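Local atomic coordinates of beta-2-microglobulin (Ctenopharyngodon idella, PDB entry 5H5Z), a protein that forms the small immunoglobulin-like subunit of fish MHC class I, pairing with the MHC class I heavy chain and probably helping to shape which peptides that chain presents. Residues T53-A56 and Q62-L65; N22-Y27 and I38-N43. The protein carries 1 engineered substitution. One frame throughout, in Å; residues are numbered along the deposited sequence.

How the interactions relate
Both contacts belong to one immunoglobulin C1-set domain, a sandwich of two antiparallel sheets, and their centres lie about 16 Å apart. Interaction 2 closes along the chain before interaction 1 opens. It spans the sandwich, from strand 22-31 in one sheet to strand 36-42 in the other, its centre about 5 Å from the centre of the chain. Interaction 1 stays within a sheet, at the hairpin of strands 51-57 and 63-71, where 51-57 is an outermost strand. Strand 63-71 neighbours 22-31, and the contacts meet where Leu-65 CD1 lies 3.8 Å from Ile-38 CD1. Core packing thus continues into an edge that touches the MHC class I antigen chain.

Interaction 1: T53-A56 and Q62-L65; sequences TDLA and QFHL
Leu-55 and Phe-63 meet near the turn of the beta hairpin formed by strands 51-57 and 63-71, at the edge of one sheet of the immunoglobulin C1-set fold. The leucine slants across the ring, with CD1 3.8 Å from Phe-63 CD1. Its CG lies anti to the backbone N (chi1 -170°), which brings CD1 in toward the neighbouring strand, 4.1 Å from Leu-65 CD2, while CD2 reaches only the far part of the ring, near Phe-63 CE1. The Leu-65 CD2 methyl sits in the concave side of the 53-56 backbone, 3.3 Å from Thr-53 O and 3.8 Å from Leu-55 CA. With an alanine at Leu-55, both branches would be missing and a gap would probably open between the Phe-63 ring and Leu-65 CD2.

The polar pairing is sparse. His-64 N donates to Ala-56 O at 3.1 Å and 165°, nearly straight at the hydrogen although the donor is tilted 26° from the carbonyl plane. The same oxygen lies at the edge of the Phe-63 ring, near its plane, and receives a CA-H contact from Phe-63 CA at 3.4 Å. Farther along, a water donates to Asp-54 O and His-64 O, bridging the two segments.

Outward, Leu-55 rests on Pro-34 and on Phe-18 of the MHC class I antigen chain, while Leu-65 packs on Phe-31 of strand 22-31, so the hairpin edge joins the domain's interior to the subunit interface. Thr-53 OG1, besides bonding to Thr-66 N, donates to the bridging water, with 2.8 Å between OG1 and the water oxygen.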
# COMPACT_ATOMS: atom_id res chain seq x y z
N THR B 53 2.47 -1.10 -9.57
CA THR B 53 3.31 -0.61 -8.48
C THR B 53 4.38 -1.63 -8.11
O THR B 53 4.24 -2.82 -8.38
CB THR B 53 2.48 -0.25 -7.23
OG1 THR B 53 1.75 -1.40 -6.77
CG2 THR B 53 1.52 0.90 -7.53
N ASP B 54 5.46 -1.14 -7.50
CA ASP B 54 6.56 -1.99 -7.06
C ASP B 54 6.18 -2.77 -5.82
O ASP B 54 5.43 -2.28 -4.98
CB ASP B 54 7.79 -1.14 -6.78
CG ASP B 54 8.35 -0.47 -8.02
OD1 ASP B 54 8.21 -1.03 -9.13
OD2 ASP B 54 8.93 0.63 -7.89
N LEU B 55 6.71 -3.98 -5.72
CA LEU B 55 6.34 -4.90 -4.65
C LEU B 55 6.62 -4.33 -3.26
O LEU B 55 7.76 -4.00 -2.92
CB LEU B 55 7.05 -6.25 -4.83
CG LEU B 55 6.61 -7.42 -3.95
CD1 LEU B 55 5.23 -7.94 -4.33
CD2 LEU B 55 7.66 -8.52 -4.03
N ALA B 56 5.56 -4.20 -2.47
CA ALA B 56 5.68 -3.76 -1.08
C ALA B 56 4.70 -4.54 -0.20
O ALA B 56 3.87 -5.31 -0.70
CB ALA B 56 5.46 -2.26 -0.97
N GLN B 62 1.89 -9.04 4.78
CA GLN B 62 1.19 -9.40 3.55
C GLN B 62 1.42 -8.35 2.47
O GLN B 62 1.49 -7.15 2.76
CB GLN B 62 -0.30 -9.62 3.81
CG GLN B 62 -0.58 -10.72 4.84
CD GLN B 62 -2.06 -10.95 5.10
OE1 GLN B 62 -2.45 -12.04 5.53
NE2 GLN B 62 -2.88 -9.94 4.86
N PHE B 63 1.54 -8.81 1.23
CA PHE B 63 1.91 -7.96 0.10
C PHE B 63 0.70 -7.26 -0.52
O PHE B 63 -0.43 -7.74 -0.41
CB PHE B 63 2.61 -8.81 -0.97
CG PHE B 63 3.92 -9.39 -0.52
CD1 PHE B 63 5.08 -8.64 -0.56
CD2 PHE B 63 3.99 -10.71 -0.05
CE1 PHE B 63 6.29 -9.17 -0.15
CE2 PHE B 63 5.20 -11.25 0.37
CZ PHE B 63 6.35 -10.48 0.32
N HIS B 64 0.95 -6.13 -1.18
CA HIS B 64 -0.09 -5.45 -1.94
C HIS B 64 0.49 -4.87 -3.22
O HIS B 64 1.65 -4.46 -3.26
CB HIS B 64 -0.80 -4.37 -1.10
CG HIS B 64 0.10 -3.25 -0.67
ND1 HIS B 64 0.10 -2.02 -1.30
CD2 HIS B 64 1.02 -3.16 0.32
CE1 HIS B 64 0.98 -1.23 -0.71
NE2 HIS B 64 1.55 -1.90 0.27
N LEU B 65 -0.32 -4.89 -4.27
CA LEU B 65 0.04 -4.30 -5.56
C LEU B 65 -1.15 -3.58 -6.15
O LEU B 65 -2.30 -3.96 -5.91
CB LEU B 65 0.50 -5.38 -6.54
CG LEU B 65 1.81 -6.12 -6.28
CD1 LEU B 65 1.88 -7.37 -7.13
CD2 LEU B 65 3.02 -5.22 -6.53
O HOH W 1 2.78 -2.15 -4.24

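Interaction 2: N22-Y27 and I38-N43; sequences NTLICY and IELLKN
Leu-40 supplies the main bump of this contact, its two methyls reaching across the immunoglobulin sandwich toward Leu-24 and Cys-26. No hydrogen bond links the segments, and their strand axes approach only to 8.5 Å at 143°, which is face-to-face packing of sheets and not strand pairing. Methyl CD2 of Leu-40 enters the hollow between the two side chains opposite, 3.6 Å from Cys-26 CB and 4.3 Å from Leu-24 CD2. The other methyl, CD1, lies against the backbone, 3.9 Å from Leu-24 O. With CG anti to the carbonyl carbon (chi1 -61°), the leucine directs this fork at the facing strand.

A shallower fit follows beside it: Ile-38 offers its CG2 branch to the sulfur, 4.3 Å from Cys-26 SG. That sulfur is tied to Cys-81 in the disulfide that joins the two sheets, the hallmark of the immunoglobulin fold, so apolar branches pack alongside a covalent cross-link.

All four touching residues are buried. Around them, Leu-24 packs on Phe-71 and Leu-40 on Val-69, both of strand 63-71, while Ile-8 of strand 7-12 touches Cys-26 and strand 79-85 brings Cys-81 against Ile-38.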
# COMPACT_ATOMS: atom_id res chain seq x y z
N ASN B 22 -11.02 8.14 -17.67
CA ASN B 22 -10.98 7.66 -16.30
C ASN B 22 -9.76 6.76 -16.12
O ASN B 22 -8.97 6.58 -17.06
CB ASN B 22 -12.27 6.88 -16.01
CG ASN B 22 -12.71 6.96 -14.55
OD1 ASN B 22 -11.89 7.05 -13.63
ND2 ASN B 22 -14.03 6.92 -14.34
N THR B 23 -9.60 6.20 -14.93
CA THR B 23 -8.53 5.24 -14.66
C THR B 23 -9.13 4.00 -14.02
O THR B 23 -9.83 4.08 -13.01
CB THR B 23 -7.43 5.85 -13.77
OG1 THR B 23 -6.90 7.02 -14.40
CG2 THR B 23 -6.29 4.86 -13.57
N LEU B 24 -8.87 2.85 -14.63
CA LEU B 24 -9.29 1.57 -14.10
C LEU B 24 -8.22 1.06 -13.15
O LEU B 24 -7.05 0.97 -13.52
CB LEU B 24 -9.51 0.59 -15.25
CG LEU B 24 -9.94 -0.84 -14.89
CD1 LEU B 24 -11.33 -0.90 -14.26
CD2 LEU B 24 -9.86 -1.70 -16.15
N ILE B 25 -8.63 0.70 -11.94
CA ILE B 25 -7.70 0.32 -10.88
C ILE B 25 -8.05 -1.05 -10.32
O ILE B 25 -9.22 -1.33 -10.00
CB ILE B 25 -7.69 1.36 -9.74
CG1 ILE B 25 -7.33 2.76 -10.28
CG2 ILE B 25 -6.75 0.92 -8.62
CD1 ILE B 25 -7.64 3.90 -9.33
N CYS B 26 -7.03 -1.90 -10.20
CA CYS B 26 -7.19 -3.17 -9.52
C CYS B 26 -6.20 -3.23 -8.35
O CYS B 26 -4.99 -3.28 -8.56
CB CYS B 26 -6.98 -4.33 -10.49
SG CYS B 26 -7.19 -5.97 -9.79
N TYR B 27 -6.74 -3.18 -7.13
CA TYR B 27 -5.95 -3.24 -5.91
C TYR B 27 -5.94 -4.66 -5.38
O TYR B 27 -7.00 -5.21 -5.02
CB TYR B 27 -6.52 -2.29 -4.86
CG TYR B 27 -5.73 -2.21 -3.57
CD1 TYR B 27 -4.34 -1.98 -3.58
CD2 TYR B 27 -6.37 -2.31 -2.34
CE1 TYR B 27 -3.63 -1.89 -2.39
CE2 TYR B 27 -5.66 -2.22 -1.15
CZ TYR B 27 -4.30 -2.01 -1.18
OH TYR B 27 -3.61 -1.93 0.01
N ILE B 38 -1.09 -10.15 -12.40
CA ILE B 38 -2.27 -9.28 -12.45
C ILE B 38 -2.39 -8.69 -13.86
O ILE B 38 -1.42 -8.15 -14.40
CB ILE B 38 -2.20 -8.13 -11.42
CG1 ILE B 38 -1.94 -8.66 -10.00
CG2 ILE B 38 -3.49 -7.30 -11.46
CD1 ILE B 38 -1.44 -7.61 -9.03
N GLU B 39 -3.58 -8.82 -14.45
CA GLU B 39 -3.83 -8.28 -15.78
C GLU B 39 -5.18 -7.58 -15.81
O GLU B 39 -6.15 -8.08 -15.26
CB GLU B 39 -3.79 -9.38 -16.84
CG GLU B 39 -2.43 -10.03 -17.07
CD GLU B 39 -1.36 -9.09 -17.62
OE1 GLU B 39 -1.68 -7.94 -17.99
OE2 GLU B 39 -0.19 -9.51 -17.69
N LEU B 40 -5.23 -6.40 -16.44
CA LEU B 40 -6.51 -5.73 -16.66
C LEU B 40 -7.04 -6.11 -18.04
O LEU B 40 -6.27 -6.19 -19.00
CB LEU B 40 -6.36 -4.21 -16.53
CG LEU B 40 -5.88 -3.67 -15.17
CD1 LEU B 40 -5.61 -2.18 -15.24
CD2 LEU B 40 -6.90 -3.97 -14.08
N LEU B 41 -8.34 -6.36 -18.13
CA LEU B 41 -8.95 -6.84 -19.37
C LEU B 41 -10.08 -5.95 -19.88
O LEU B 41 -10.89 -5.45 -19.09
CB LEU B 41 -9.47 -8.27 -19.20
CG LEU B 41 -8.64 -9.30 -18.44
CD1 LEU B 41 -9.42 -10.60 -18.30
CD2 LEU B 41 -7.28 -9.55 -19.09
N LYS B 42 -10.12 -5.78 -21.20
CA LYS B 42 -11.26 -5.16 -21.87
C LYS B 42 -11.89 -6.22 -22.75
O LYS B 42 -11.24 -6.74 -23.66
CB LYS B 42 -10.81 -3.97 -22.72
CG LYS B 42 -11.95 -3.32 -23.50
CD LYS B 42 -11.47 -2.24 -24.45
CE LYS B 42 -12.66 -1.54 -25.09
NZ LYS B 42 -12.25 -0.54 -26.11
N ASN B 43 -13.16 -6.53 -22.48
CA ASN B 43 -13.87 -7.61 -23.17
C ASN B 43 -13.07 -8.91 -23.25
O ASN B 43 -13.05 -9.59 -24.28
CB ASN B 43 -14.33 -7.14 -24.56
CG ASN B 43 -15.22 -5.90 -24.50
OD1 ASN B 43 -16.08 -5.79 -23.63
ND2 ASN B 43 -15.01 -4.98 -25.42